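Local coordinates for protein ancestral D-type dye decolorizing peroxidase (Geotrichum candidum, PDB 7ANV) that probably uses a bound haem to reduce hydrogen peroxide while oxidising dyes and other bulky substrates, at residues G15-T20 and L75-V80; I144-D149 and D155-E160; N262-E267 and N456-P461; Q331-R336 and S421-V426. All coordinates share one frame; numbering follows the deposited sequence.

Interaction 1: G15-T20 and L75-V80; sequences GLPKKT and LPLAGV. With SO4 (sulfate ion), chain H.
Leu16 and Pro17 pack against Gly79 and Leu77 at the edge of the ferredoxin-like, four-stranded antiparallel sheet of the first DyP domain. Strand 78-84 is an outermost strand of that sheet, and residues 15-19 form the loop that leads into strand 20-28. No hydrogen bond joins the two segments.

The Leu16 side chain turns its CG away from its own carbonyl carbon (chi1 -57°) and lays the isobutyl fork over the backbone of Gly79. CD1 lies 4.0 Å from Gly79 C, while CD2 sits 4.2 Å from Gly79 CA. A CB on Gly79 would point toward this fork and come too close to CD2 of Leu16, consistent with the absence of a side chain there. Helix 48-59 lends Val51 to the same leucine.

One residue on, the Pro17 ring meets Leu77 roughly at a right angle, with CG of Pro17 3.8 Å from CD2 of Leu77. Ile58 of helix 48-59 touches both side chains.

Lys18 takes no part in the apolar contact. Its long chain leads away to a salt bridge with Glu21 and to the carbonyls of Arg368 and Gly369. Just beyond, Lys19 and Thr20 both face Gly148 in a classic beta bulge. A sulfate ion, probably from the crystallisation liquor, is held by Arg55 NH2 and by Lys18 N, which donates to sulfate O4 at 2.8 Å with an N-H...O angle of 157°.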
loop_
_atom_site.group_PDB
_atom_site.type_symbol
_atom_site.label_atom_id
_atom_site.label_comp_id
_atom_site.label_asym_id
_atom_site.label_seq_id
_atom_site.Cartn_x
_atom_site.Cartn_y
_atom_site.Cartn_z
ATOM N N GLY A 15 6.718 -8.875 -7.361
ATOM C CA GLY A 15 7.093 -7.476 -7.100
ATOM C C GLY A 15 8.490 -7.143 -7.567
ATOM O O GLY A 15 9.403 -7.978 -7.465
ATOM N N LEU A 16 8.664 -5.930 -8.092
ATOM C CA LEU A 16 9.986 -5.480 -8.587
ATOM C C LEU A 16 10.929 -5.285 -7.413
ATOM O O LEU A 16 10.627 -4.540 -6.497
ATOM C CB LEU A 16 9.820 -4.169 -9.357
ATOM C CG LEU A 16 8.864 -4.191 -10.537
ATOM C CD1 LEU A 16 8.780 -2.791 -11.142
ATOM C CD2 LEU A 16 9.323 -5.200 -11.559
ATOM N N PRO A 17 12.060 -6.000 -7.365
ATOM C CA PRO A 17 13.017 -5.841 -6.269
ATOM C C PRO A 17 13.696 -4.475 -6.384
ATOM O O PRO A 17 13.830 -3.981 -7.500
ATOM C CB PRO A 17 14.054 -6.952 -6.489
ATOM C CG PRO A 17 13.880 -7.351 -7.901
ATOM C CD PRO A 17 12.453 -7.070 -8.292
ATOM N N LYS A 18 14.027 -3.859 -5.254
ATOM C CA LYS A 18 14.452 -2.441 -5.302
ATOM C C LYS A 18 15.159 -2.001 -4.024
ATOM O O LYS A 18 14.796 -2.466 -2.902
ATOM C CB LYS A 18 13.212 -1.582 -5.551
ATOM C CG LYS A 18 12.202 -1.518 -4.418
ATOM C CD LYS A 18 10.831 -1.092 -4.880
ATOM C CE LYS A 18 9.765 -1.268 -3.827
ATOM N NZ LYS A 18 8.449 -0.934 -4.382
ATOM N N LYS A 19 16.072 -1.054 -4.187
ATOM C CA LYS A 19 16.547 -0.164 -3.092
ATOM C C LYS A 19 15.993 1.245 -3.353
ATOM O O LYS A 19 15.908 2.030 -2.436
ATOM C CB LYS A 19 18.075 -0.164 -3.054
ATOM C CG LYS A 19 18.657 -1.547 -2.756
ATOM C CD LYS A 19 20.145 -1.596 -2.423
ATOM C CE LYS A 19 20.530 -2.964 -1.860
ATOM N NZ LYS A 19 21.849 -2.962 -1.172
ATOM N N THR A 20 15.668 1.549 -4.607
ATOM C CA THR A 20 15.125 2.859 -5.019
ATOM C C THR A 20 14.150 2.633 -6.171
ATOM O O THR A 20 14.295 1.656 -6.932
ATOM C CB THR A 20 16.248 3.840 -5.386
ATOM O OG1 THR A 20 15.696 5.132 -5.642
ATOM C CG2 THR A 20 17.058 3.412 -6.590
ATOM N N LEU A 75 24.664 -5.607 -7.395
ATOM C CA LEU A 75 24.170 -6.258 -8.645
ATOM C C LEU A 75 23.293 -5.276 -9.422
ATOM O O LEU A 75 22.173 -4.996 -8.995
ATOM C CB LEU A 75 23.376 -7.522 -8.285
ATOM C CG LEU A 75 22.801 -8.303 -9.474
ATOM C CD1 LEU A 75 23.888 -8.705 -10.477
ATOM C CD2 LEU A 75 22.038 -9.528 -8.992
ATOM N N PRO A 76 23.766 -4.725 -10.571
ATOM C CA PRO A 76 22.991 -3.746 -11.336
ATOM C C PRO A 76 21.738 -4.439 -11.887
ATOM O O PRO A 76 21.869 -5.402 -12.622
ATOM C CB PRO A 76 23.911 -3.256 -12.467
ATOM C CG PRO A 76 25.290 -3.790 -12.106
ATOM C CD PRO A 76 25.068 -4.988 -11.207
ATOM N N LEU A 77 20.558 -3.955 -11.499
ATOM C CA LEU A 77 19.289 -4.620 -11.840
ATOM C C LEU A 77 18.187 -3.568 -11.878
ATOM O O LEU A 77 18.049 -2.875 -10.843
ATOM C CB LEU A 77 19.000 -5.647 -10.753
ATOM C CG LEU A 77 17.714 -6.424 -10.955
ATOM C CD1 LEU A 77 17.932 -7.479 -12.029
ATOM C CD2 LEU A 77 17.267 -7.030 -9.632
ATOM N N ALA A 78 17.468 -3.450 -12.998
ATOM C CA ALA A 78 16.347 -2.500 -13.162
ATOM C C ALA A 78 15.068 -3.290 -13.426
ATOM O O ALA A 78 15.136 -4.377 -14.008
ATOM C CB ALA A 78 16.608 -1.516 -14.267
ATOM N N GLY A 79 13.934 -2.793 -12.959
ATOM C CA GLY A 79 12.648 -3.373 -13.347
ATOM C C GLY A 79 11.745 -2.263 -13.844
ATOM O O GLY A 79 11.860 -1.158 -13.324
ATOM N N VAL A 80 10.934 -2.520 -14.847
ATOM C CA VAL A 80 10.086 -1.487 -15.513
ATOM C C VAL A 80 8.677 -2.026 -15.630
ATOM O O VAL A 80 8.507 -3.109 -16.168
ATOM C CB VAL A 80 10.593 -1.096 -16.914
ATOM C CG1 VAL A 80 9.727 0.022 -17.511
ATOM C CG2 VAL A 80 12.046 -0.683 -16.840
HETATM S S SO4 H . 12.953 -6.573 -2.365
HETATM O O1 SO4 H . 12.881 -6.334 -0.948
HETATM O O2 SO4 H . 11.687 -7.089 -2.824
HETATM O O3 SO4 H . 13.990 -7.535 -2.646
HETATM O O4 SO4 H . 13.254 -5.340 -3.041
#

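Interaction 2: I144-D149 and D155-E160; sequences ILVAGD and DKKLQE
Val146, in strand 142-148, faces one side of helix 151-164, and its CA lies 7.2 Å from Leu158 CA, the closest CA pair across the two segments. Residues 144-148 are extended, whereas residues 155-160 keep helical torsions, with Gln159 N bonded to Asp155 O at 3.0 Å. No hydrogen bond links residues 144-149 to residues 155-160, and the contact is made by side chains alone.

Val146 divides its two methyls between successive helix residues. CG1, swung beside the carbonyl carbon (chi1 -174°), meets Lys157 CG at 3.7 Å and lies close to its CB as well. CG2 turns to Leu158, where CD2 is 3.7 Å away. Only the aliphatic base of Lys157 touches the strand. Bends at its second and third torsions carry the amine off to Glu160, and NZ forms a salt bridge of 2.9 Å with Glu160 OE1, on the syn side but 25° out of the carboxylate plane.

A glycine in place of Val146 would probably open a gap beneath the helix, with Lys157 CG and Leu158 CD2 both left without their partner on strand 142-148.

Val154 and Ile161 of the same helix also touch Val146, while Leu158 extends to Thr22 on the neighbouring strand 20-28. A helix following its strand and packing back across an antiparallel sheet in this way is characteristic of the ferredoxin-like alpha+beta fold of DyP domains.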
loop_
_atom_site.group_PDB
_atom_site.type_symbol
_atom_site.label_atom_id
_atom_site.label_comp_id
_atom_site.label_asym_id
_atom_site.label_seq_id
_atom_site.Cartn_x
_atom_site.Cartn_y
_atom_site.Cartn_z
ATOM N N ILE A 144 4.925 5.274 -15.305
ATOM C CA ILE A 144 6.002 4.285 -15.551
ATOM C C ILE A 144 6.709 4.134 -14.232
ATOM O O ILE A 144 7.139 5.145 -13.659
ATOM C CB ILE A 144 6.939 4.713 -16.694
ATOM C CG1 ILE A 144 6.148 4.879 -17.985
ATOM C CG2 ILE A 144 8.058 3.698 -16.858
ATOM C CD1 ILE A 144 6.926 5.430 -19.136
ATOM N N LEU A 145 6.864 2.889 -13.792
ATOM C CA LEU A 145 7.586 2.523 -12.553
ATOM C C LEU A 145 8.965 2.028 -12.951
ATOM O O LEU A 145 9.059 1.077 -13.769
ATOM C CB LEU A 145 6.878 1.326 -11.901
ATOM C CG LEU A 145 5.519 1.489 -11.280
ATOM C CD1 LEU A 145 4.460 1.553 -12.379
ATOM C CD2 LEU A 145 5.278 0.287 -10.352
ATOM N N VAL A 146 10.008 2.593 -12.399
ATOM C CA VAL A 146 11.373 2.071 -12.642
ATOM C C VAL A 146 12.014 1.785 -11.274
ATOM O O VAL A 146 12.266 2.719 -10.502
ATOM C CB VAL A 146 12.210 3.054 -13.493
ATOM C CG1 VAL A 146 13.545 2.420 -13.848
ATOM C CG2 VAL A 146 11.461 3.503 -14.748
ATOM N N ALA A 147 12.274 0.518 -11.000
ATOM C CA ALA A 147 12.813 0.020 -9.719
ATOM C C ALA A 147 14.251 -0.456 -9.965
ATOM O O ALA A 147 14.546 -0.913 -11.053
ATOM C CB ALA A 147 11.934 -1.101 -9.233
ATOM N N GLY A 148 15.164 -0.238 -9.037
ATOM C CA GLY A 148 16.547 -0.664 -9.254
ATOM C C GLY A 148 17.327 -0.775 -7.973
ATOM O O GLY A 148 16.847 -0.382 -6.885
ATOM N N ASP A 149 18.538 -1.265 -8.129
ATOM C CA ASP A 149 19.511 -1.440 -7.039
ATOM C C ASP A 149 20.096 -0.091 -6.600
ATOM O O ASP A 149 20.637 -0.028 -5.502
ATOM C CB ASP A 149 20.630 -2.350 -7.522
ATOM C CG ASP A 149 21.425 -1.717 -8.649
ATOM O OD1 ASP A 149 20.884 -1.686 -9.780
ATOM O OD2 ASP A 149 22.573 -1.280 -8.384
ATOM N N ASP A 155 18.294 5.819 -13.087
ATOM C CA ASP A 155 18.478 7.039 -13.923
ATOM C C ASP A 155 18.822 6.633 -15.349
ATOM O O ASP A 155 18.308 7.251 -16.287
ATOM C CB ASP A 155 19.536 7.950 -13.303
ATOM C CG ASP A 155 19.084 8.594 -12.007
ATOM O OD1 ASP A 155 17.878 8.442 -11.662
ATOM O OD2 ASP A 155 19.951 9.264 -11.352
ATOM N N LYS A 156 19.681 5.631 -15.498
ATOM C CA LYS A 156 20.107 5.141 -16.820
ATOM C C LYS A 156 18.887 4.584 -17.532
ATOM O O LYS A 156 18.674 4.882 -18.730
ATOM C CB LYS A 156 21.195 4.087 -16.639
ATOM C CG LYS A 156 21.639 3.496 -17.962
ATOM C CD LYS A 156 22.866 2.648 -17.809
ATOM C CE LYS A 156 23.586 2.464 -19.121
ATOM N NZ LYS A 156 24.863 1.740 -18.895
ATOM N N LYS A 157 18.089 3.771 -16.826
ATOM C CA LYS A 157 16.908 3.153 -17.459
ATOM C C LYS A 157 15.882 4.247 -17.830
ATOM O O LYS A 157 15.230 4.168 -18.901
ATOM C CB LYS A 157 16.338 2.106 -16.512
ATOM C CG LYS A 157 15.164 1.324 -17.043
ATOM C CD LYS A 157 15.410 0.546 -18.294
ATOM C CE LYS A 157 16.497 -0.505 -18.202
ATOM N NZ LYS A 157 16.557 -1.297 -19.457
ATOM N N LEU A 158 15.673 5.217 -16.955
ATOM C CA LEU A 158 14.775 6.357 -17.255
ATOM C C LEU A 158 15.247 7.109 -18.507
ATOM O O LEU A 158 14.394 7.542 -19.271
ATOM C CB LEU A 158 14.744 7.299 -16.064
ATOM C CG LEU A 158 13.807 6.877 -14.960
ATOM C CD1 LEU A 158 14.107 7.689 -13.695
ATOM C CD2 LEU A 158 12.362 7.017 -15.421
ATOM N N GLN A 159 16.551 7.328 -18.717
ATOM C CA GLN A 159 17.017 8.032 -19.942
ATOM C C GLN A 159 16.622 7.192 -21.163
ATOM O O GLN A 159 16.293 7.758 -22.198
ATOM C CB GLN A 159 18.520 8.267 -19.903
ATOM C CG GLN A 159 18.923 9.371 -18.941
ATOM C CD GLN A 159 18.261 10.670 -19.350
ATOM O OE1 GLN A 159 18.266 11.079 -20.519
ATOM N NE2 GLN A 159 17.599 11.283 -18.386
ATOM N N GLU A 160 16.726 5.876 -21.071
ATOM C CA GLU A 160 16.375 4.975 -22.197
ATOM C C GLU A 160 14.868 5.091 -22.482
ATOM O O GLU A 160 14.468 5.229 -23.671
ATOM C CB GLU A 160 16.818 3.549 -21.849
ATOM C CG GLU A 160 16.432 2.547 -22.896
ATOM C CD GLU A 160 16.809 1.123 -22.522
ATOM O OE1 GLU A 160 17.105 0.881 -21.342
ATOM O OE2 GLU A 160 16.749 0.270 -23.418
#

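Interaction 3: N262-E267 and N456-P461; sequences NKFLEE and NELSLP
Phe264 swings its ring out from helix 258-267 toward residues 458-461, its CG anti to the backbone N (chi1 -176°) and the ring turned by a chi2 of 71°. Leu458 has the matching first torsion and comes at the ring from the opposite direction.

Pro461 covers one face of the ring. Its CD stands 4.0 Å from the ring centroid of Phe264, 30° off the normal, in a CH-pi contact, and Pro461 CG approaches Phe264 CD1 to 3.6 Å. At the ring's edge, close to its plane, lies the carbonyl O of Ser459, 3.6 Å from Phe264 CE1. CD2 of Leu458 is also at the edge, 3.8 Å from Phe264 CZ. Leu460 adds its CD2 at 3.9 Å from Phe264 CZ, approaching obliquely.

The contact thus joins the helix that follows strand 247-256 of the second four-stranded antiparallel sheet to a small two-stranded antiparallel sheet, strand 458-459 pairing with strand 445-446 through backbone bonds of Leu458 with Met446. Phe465 brings a further ring to Phe264, the two planes inclined to each other.

With alanine at Phe264, the Pro461 ring would probably lose the aromatic face it covers, and a gap would be likely to open beside Leu458 and Leu460. On the helix itself, Lys263 NZ forms a salt bridge of 3.0 Å with Glu267 OE2 one turn later, met on the syn side of the carboxylate.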
loop_
_atom_site.group_PDB
_atom_site.type_symbol
_atom_site.label_atom_id
_atom_site.label_comp_id
_atom_site.label_asym_id
_atom_site.label_seq_id
_atom_site.Cartn_x
_atom_site.Cartn_y
_atom_site.Cartn_z
ATOM N N ASN A 262 6.193 10.358 17.107
ATOM C CA ASN A 262 7.072 10.011 18.253
ATOM C C ASN A 262 6.626 10.795 19.490
ATOM O O ASN A 262 6.639 10.228 20.589
ATOM C CB ASN A 262 8.541 10.224 17.887
ATOM C CG ASN A 262 9.059 9.077 17.056
ATOM O OD1 ASN A 262 8.605 7.939 17.240
ATOM N ND2 ASN A 262 10.011 9.363 16.189
ATOM N N LYS A 263 6.286 12.069 19.320
ATOM C CA LYS A 263 5.839 12.936 20.436
ATOM C C LYS A 263 4.578 12.336 21.050
ATOM O O LYS A 263 4.467 12.303 22.272
ATOM C CB LYS A 263 5.567 14.341 19.909
ATOM C CG LYS A 263 5.144 15.369 20.935
ATOM C CD LYS A 263 4.934 16.736 20.254
ATOM C CE LYS A 263 4.736 17.893 21.209
ATOM N NZ LYS A 263 3.350 17.933 21.729
ATOM N N PHE A 264 3.653 11.872 20.221
ATOM C CA PHE A 264 2.417 11.239 20.712
ATOM C C PHE A 264 2.751 9.998 21.560
ATOM O O PHE A 264 2.166 9.809 22.657
ATOM C CB PHE A 264 1.528 10.941 19.515
ATOM C CG PHE A 264 0.210 10.377 19.945
ATOM C CD1 PHE A 264 -0.712 11.191 20.574
ATOM C CD2 PHE A 264 -0.042 9.031 19.841
ATOM C CE1 PHE A 264 -1.915 10.664 21.007
ATOM C CE2 PHE A 264 -1.260 8.517 20.232
ATOM C CZ PHE A 264 -2.182 9.334 20.836
ATOM N N LEU A 265 3.633 9.118 21.069
ATOM C CA LEU A 265 4.000 7.915 21.855
ATOM C C LEU A 265 4.627 8.386 23.175
ATOM O O LEU A 265 4.292 7.848 24.221
ATOM C CB LEU A 265 4.974 7.038 21.065
ATOM C CG LEU A 265 4.451 6.469 19.746
ATOM C CD1 LEU A 265 5.476 5.520 19.182
ATOM C CD2 LEU A 265 3.118 5.768 19.894
ATOM N N GLU A 266 5.531 9.356 23.107
ATOM C CA GLU A 266 6.322 9.837 24.272
ATOM C C GLU A 266 5.363 10.379 25.328
ATOM O O GLU A 266 5.581 10.144 26.535
ATOM C CB GLU A 266 7.324 10.921 23.831
ATOM C CG GLU A 266 8.475 10.372 22.979
ATOM C CD GLU A 266 9.280 11.322 22.071
ATOM O OE1 GLU A 266 8.897 12.524 21.878
ATOM O OE2 GLU A 266 10.307 10.851 21.510
ATOM N N GLU A 267 4.309 11.073 24.909
ATOM C CA GLU A 267 3.354 11.722 25.855
ATOM C C GLU A 267 2.323 10.718 26.397
ATOM O O GLU A 267 1.573 11.075 27.319
ATOM C CB GLU A 267 2.677 12.899 25.155
ATOM C CG GLU A 267 3.643 14.052 24.929
ATOM C CD GLU A 267 3.072 15.240 24.161
ATOM O OE1 GLU A 267 2.016 15.089 23.506
ATOM O OE2 GLU A 267 3.715 16.285 24.169
ATOM N N ASN A 456 -10.954 2.586 28.039
ATOM C CA ASN A 456 -10.343 3.943 28.022
ATOM C C ASN A 456 -10.003 4.377 26.590
ATOM O O ASN A 456 -9.303 3.642 25.839
ATOM C CB ASN A 456 -9.156 4.025 28.977
ATOM C CG ASN A 456 -9.594 3.961 30.430
ATOM O OD1 ASN A 456 -10.791 4.096 30.734
ATOM N ND2 ASN A 456 -8.654 3.715 31.337
ATOM N N GLU A 457 -10.470 5.570 26.229
ATOM C CA GLU A 457 -10.290 6.158 24.883
ATOM C C GLU A 457 -8.974 6.924 24.874
ATOM O O GLU A 457 -8.656 7.648 25.842
ATOM C CB GLU A 457 -11.382 7.173 24.548
ATOM C CG GLU A 457 -12.783 6.605 24.403
ATOM C CD GLU A 457 -12.943 5.707 23.208
ATOM O OE1 GLU A 457 -12.059 5.760 22.346
ATOM O OE2 GLU A 457 -13.916 4.922 23.155
ATOM N N LEU A 458 -8.234 6.785 23.810
ATOM C CA LEU A 458 -7.059 7.616 23.554
ATOM C C LEU A 458 -7.470 8.597 22.453
ATOM O O LEU A 458 -8.014 8.187 21.430
ATOM C CB LEU A 458 -5.950 6.629 23.192
ATOM C CG LEU A 458 -4.570 7.219 22.995
ATOM C CD1 LEU A 458 -4.013 7.752 24.297
ATOM C CD2 LEU A 458 -3.665 6.161 22.382
ATOM N N SER A 459 -7.424 9.879 22.747
ATOM C CA SER A 459 -7.723 10.929 21.756
ATOM C C SER A 459 -6.519 11.051 20.820
ATOM O O SER A 459 -5.430 11.283 21.334
ATOM C CB SER A 459 -8.010 12.211 22.477
ATOM O OG SER A 459 -8.337 13.207 21.551
ATOM N N LEU A 460 -6.685 10.880 19.510
ATOM C CA LEU A 460 -5.541 11.055 18.579
ATOM C C LEU A 460 -5.394 12.552 18.351
ATOM O O LEU A 460 -6.339 13.299 18.606
ATOM C CB LEU A 460 -5.789 10.244 17.306
ATOM C CG LEU A 460 -5.989 8.756 17.582
ATOM C CD1 LEU A 460 -6.494 7.984 16.376
ATOM C CD2 LEU A 460 -4.712 8.143 18.138
ATOM N N PRO A 461 -4.184 13.049 18.024
ATOM C CA PRO A 461 -4.006 14.474 17.757
ATOM C C PRO A 461 -4.897 14.944 16.602
ATOM O O PRO A 461 -5.134 14.192 15.719
ATOM C CB PRO A 461 -2.538 14.609 17.343
ATOM C CG PRO A 461 -1.862 13.369 17.918
ATOM C CD PRO A 461 -2.931 12.292 17.930
#

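Interaction 4: Q331-R336 and S421-V426; sequences QDSQTR and SKPNPV. With SO4 (sulfate ion), chain E.
Gln334 and Val426 approach from opposite directions, and the amide nitrogen NE2 of Gln334 rests 3.7 Å from the CG1 methyl of Val426. Beside them Ser333 faces the Pro423 ring more loosely, Ser333 OG lying 4.2 Å from Pro423 CD. Both are van der Waals contacts, and no hydrogen bond links the segments.

The polar ends are held from outside. Gln334 runs extended beyond CG (chi2 -171°), and its OE1 accepts a hydrogen bond from Phe339 N, which restrains the amide whose other end meets the valine. Ser333 OG is bonded to the carbonyl of Ala328.

On the other segment Lys422 folds back over its own loop. Its NZ donates to Val426 O at 2.7 Å, nearly in line with the carbonyl (161°), and more weakly to Pro423 O. The latter oxygen also takes Val426 N at 3.0 Å. Farther out, Asn424 ND2 binds a sulfate ion, probably from the crystallisation liquor, through O2 at 3.0 Å.

Gln454 bonds the backbone of the first segment at Asp332 and Gln334. The arrangement is one of two facing type I beta turns, Asp332 to Thr335 and Pro423 to Val426, joining long loops of the C-terminal half.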
loop_
_atom_site.group_PDB
_atom_site.type_symbol
_atom_site.label_atom_id
_atom_site.label_comp_id
_atom_site.label_asym_id
_atom_site.label_seq_id
_atom_site.Cartn_x
_atom_site.Cartn_y
_atom_site.Cartn_z
ATOM N N GLN A 331 -15.490 -10.829 26.066
ATOM C CA GLN A 331 -15.282 -9.649 26.938
ATOM C C GLN A 331 -13.771 -9.438 27.062
ATOM O O GLN A 331 -13.049 -10.428 27.144
ATOM C CB GLN A 331 -15.889 -9.877 28.324
ATOM C CG GLN A 331 -15.921 -8.631 29.212
ATOM C CD GLN A 331 -16.196 -8.973 30.666
ATOM O OE1 GLN A 331 -17.242 -9.499 31.020
ATOM N NE2 GLN A 331 -15.213 -8.740 31.533
ATOM N N ASP A 332 -13.316 -8.186 27.071
ATOM C CA ASP A 332 -11.879 -7.812 27.149
ATOM C C ASP A 332 -11.071 -8.447 26.000
ATOM O O ASP A 332 -9.869 -8.753 26.182
ATOM C CB ASP A 332 -11.309 -8.163 28.524
ATOM C CG ASP A 332 -12.180 -7.707 29.673
ATOM O OD1 ASP A 332 -12.522 -6.495 29.707
ATOM O OD2 ASP A 332 -12.526 -8.549 30.516
ATOM N N SER A 333 -11.629 -8.544 24.793
ATOM C CA SER A 333 -10.939 -9.248 23.687
ATOM C C SER A 333 -9.808 -8.426 23.038
ATOM O O SER A 333 -9.224 -8.946 22.084
ATOM C CB SER A 333 -11.889 -9.712 22.629
ATOM O OG SER A 333 -12.608 -8.610 22.138
ATOM N N GLN A 334 -9.489 -7.222 23.523
ATOM C CA GLN A 334 -8.368 -6.403 22.967
ATOM C C GLN A 334 -7.114 -6.591 23.831
ATOM O O GLN A 334 -6.157 -5.814 23.674
ATOM C CB GLN A 334 -8.791 -4.939 22.889
ATOM C CG GLN A 334 -9.988 -4.727 21.982
ATOM C CD GLN A 334 -10.239 -3.261 21.743
ATOM O OE1 GLN A 334 -9.593 -2.635 20.906
ATOM N NE2 GLN A 334 -11.156 -2.680 22.511
ATOM N N THR A 335 -7.040 -7.656 24.635
ATOM C CA THR A 335 -5.876 -7.880 25.521
ATOM C C THR A 335 -4.582 -7.915 24.701
ATOM O O THR A 335 -3.572 -7.294 25.114
ATOM C CB THR A 335 -6.046 -9.175 26.312
ATOM O OG1 THR A 335 -7.181 -8.997 27.168
ATOM C CG2 THR A 335 -4.805 -9.564 27.088
ATOM N N ARG A 336 -4.571 -8.628 23.569
ATOM C CA ARG A 336 -3.308 -8.866 22.818
ATOM C C ARG A 336 -3.149 -7.858 21.688
ATOM O O ARG A 336 -2.024 -7.445 21.431
ATOM C CB ARG A 336 -3.263 -10.294 22.274
ATOM C CG ARG A 336 -3.510 -11.333 23.356
ATOM C CD ARG A 336 -3.540 -12.748 22.803
ATOM N NE ARG A 336 -2.212 -13.168 22.413
ATOM C CZ ARG A 336 -1.336 -13.742 23.244
ATOM N NH1 ARG A 336 -1.571 -13.865 24.542
ATOM N NH2 ARG A 336 -0.169 -14.139 22.785
ATOM N N SER A 421 -18.127 -8.201 14.896
ATOM C CA SER A 421 -17.879 -9.391 15.745
ATOM C C SER A 421 -17.483 -8.944 17.161
ATOM O O SER A 421 -17.504 -9.763 18.097
ATOM C CB SER A 421 -16.825 -10.242 15.120
ATOM O OG SER A 421 -15.727 -9.426 14.798
ATOM N N LYS A 422 -17.139 -7.668 17.340
ATOM C CA LYS A 422 -16.796 -7.127 18.689
ATOM C C LYS A 422 -18.012 -7.190 19.610
ATOM O O LYS A 422 -19.159 -7.276 19.181
ATOM C CB LYS A 422 -16.310 -5.683 18.516
ATOM C CG LYS A 422 -17.478 -4.718 18.317
ATOM C CD LYS A 422 -17.157 -3.263 18.069
ATOM C CE LYS A 422 -18.388 -2.477 17.693
ATOM N NZ LYS A 422 -19.427 -2.504 18.759
ATOM N N PRO A 423 -17.810 -7.098 20.949
ATOM C CA PRO A 423 -18.904 -6.942 21.879
ATOM C C PRO A 423 -19.615 -5.622 21.607
ATOM O O PRO A 423 -18.971 -4.606 21.355
ATOM C CB PRO A 423 -18.254 -6.966 23.278
ATOM C CG PRO A 423 -16.927 -7.655 23.030
ATOM C CD PRO A 423 -16.516 -7.208 21.651
ATOM N N ASN A 424 -20.935 -5.651 21.724
ATOM C CA ASN A 424 -21.745 -4.433 21.435
ATOM C C ASN A 424 -21.249 -3.199 22.191
ATOM O O ASN A 424 -21.282 -2.114 21.590
ATOM C CB ASN A 424 -23.234 -4.644 21.644
ATOM C CG ASN A 424 -23.821 -5.575 20.614
ATOM O OD1 ASN A 424 -23.289 -5.704 19.525
ATOM N ND2 ASN A 424 -24.930 -6.192 20.960
ATOM N N PRO A 425 -20.889 -3.240 23.502
ATOM C CA PRO A 425 -20.436 -2.024 24.199
ATOM C C PRO A 425 -19.117 -1.420 23.719
ATOM O O PRO A 425 -18.805 -0.284 24.135
ATOM C CB PRO A 425 -20.292 -2.462 25.674
ATOM C CG PRO A 425 -21.200 -3.663 25.770
ATOM C CD PRO A 425 -21.021 -4.373 24.426
ATOM N N VAL A 426 -18.357 -2.140 22.880
ATOM C CA VAL A 426 -17.004 -1.672 22.487
ATOM C C VAL A 426 -17.104 -0.720 21.298
ATOM O O VAL A 426 -17.802 -1.045 20.341
ATOM C CB VAL A 426 -16.068 -2.862 22.245
ATOM C CG1 VAL A 426 -14.744 -2.435 21.609
ATOM C CG2 VAL A 426 -15.846 -3.593 23.562
HETATM S S SO4 E . -24.954 -6.123 24.959
HETATM O O1 SO4 E . -25.555 -6.782 26.103
HETATM O O2 SO4 E . -25.757 -6.368 23.788
HETATM O O3 SO4 E . -23.628 -6.686 24.744
HETATM O O4 SO4 E . -24.896 -4.724 25.272
#

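The contacts form two pairs on opposite sides of the chain's centre. Interactions 1 and 2 have centres 9 Å apart, belong to the same N-terminal DyP domain and touch directly: adjacent strands 78-84 and 142-148 join them, with Gly79 N 2.7 Å from Ala147 O, a probable hydrogen bond. Interactions 3 and 4 lie in the other half, their centres 21 Å apart and their nearest atoms about 7 Å apart without touching. Along the chain, interactions 1 and 2 close before interaction 3 opens, and interaction 4 is nested in the loop closed by 262-267 and 456-461. Interactions 1 and 2 thus pack a loop and a helix onto one antiparallel sheet, whereas interactions 3 and 4 tie far-apart parts of the chain together.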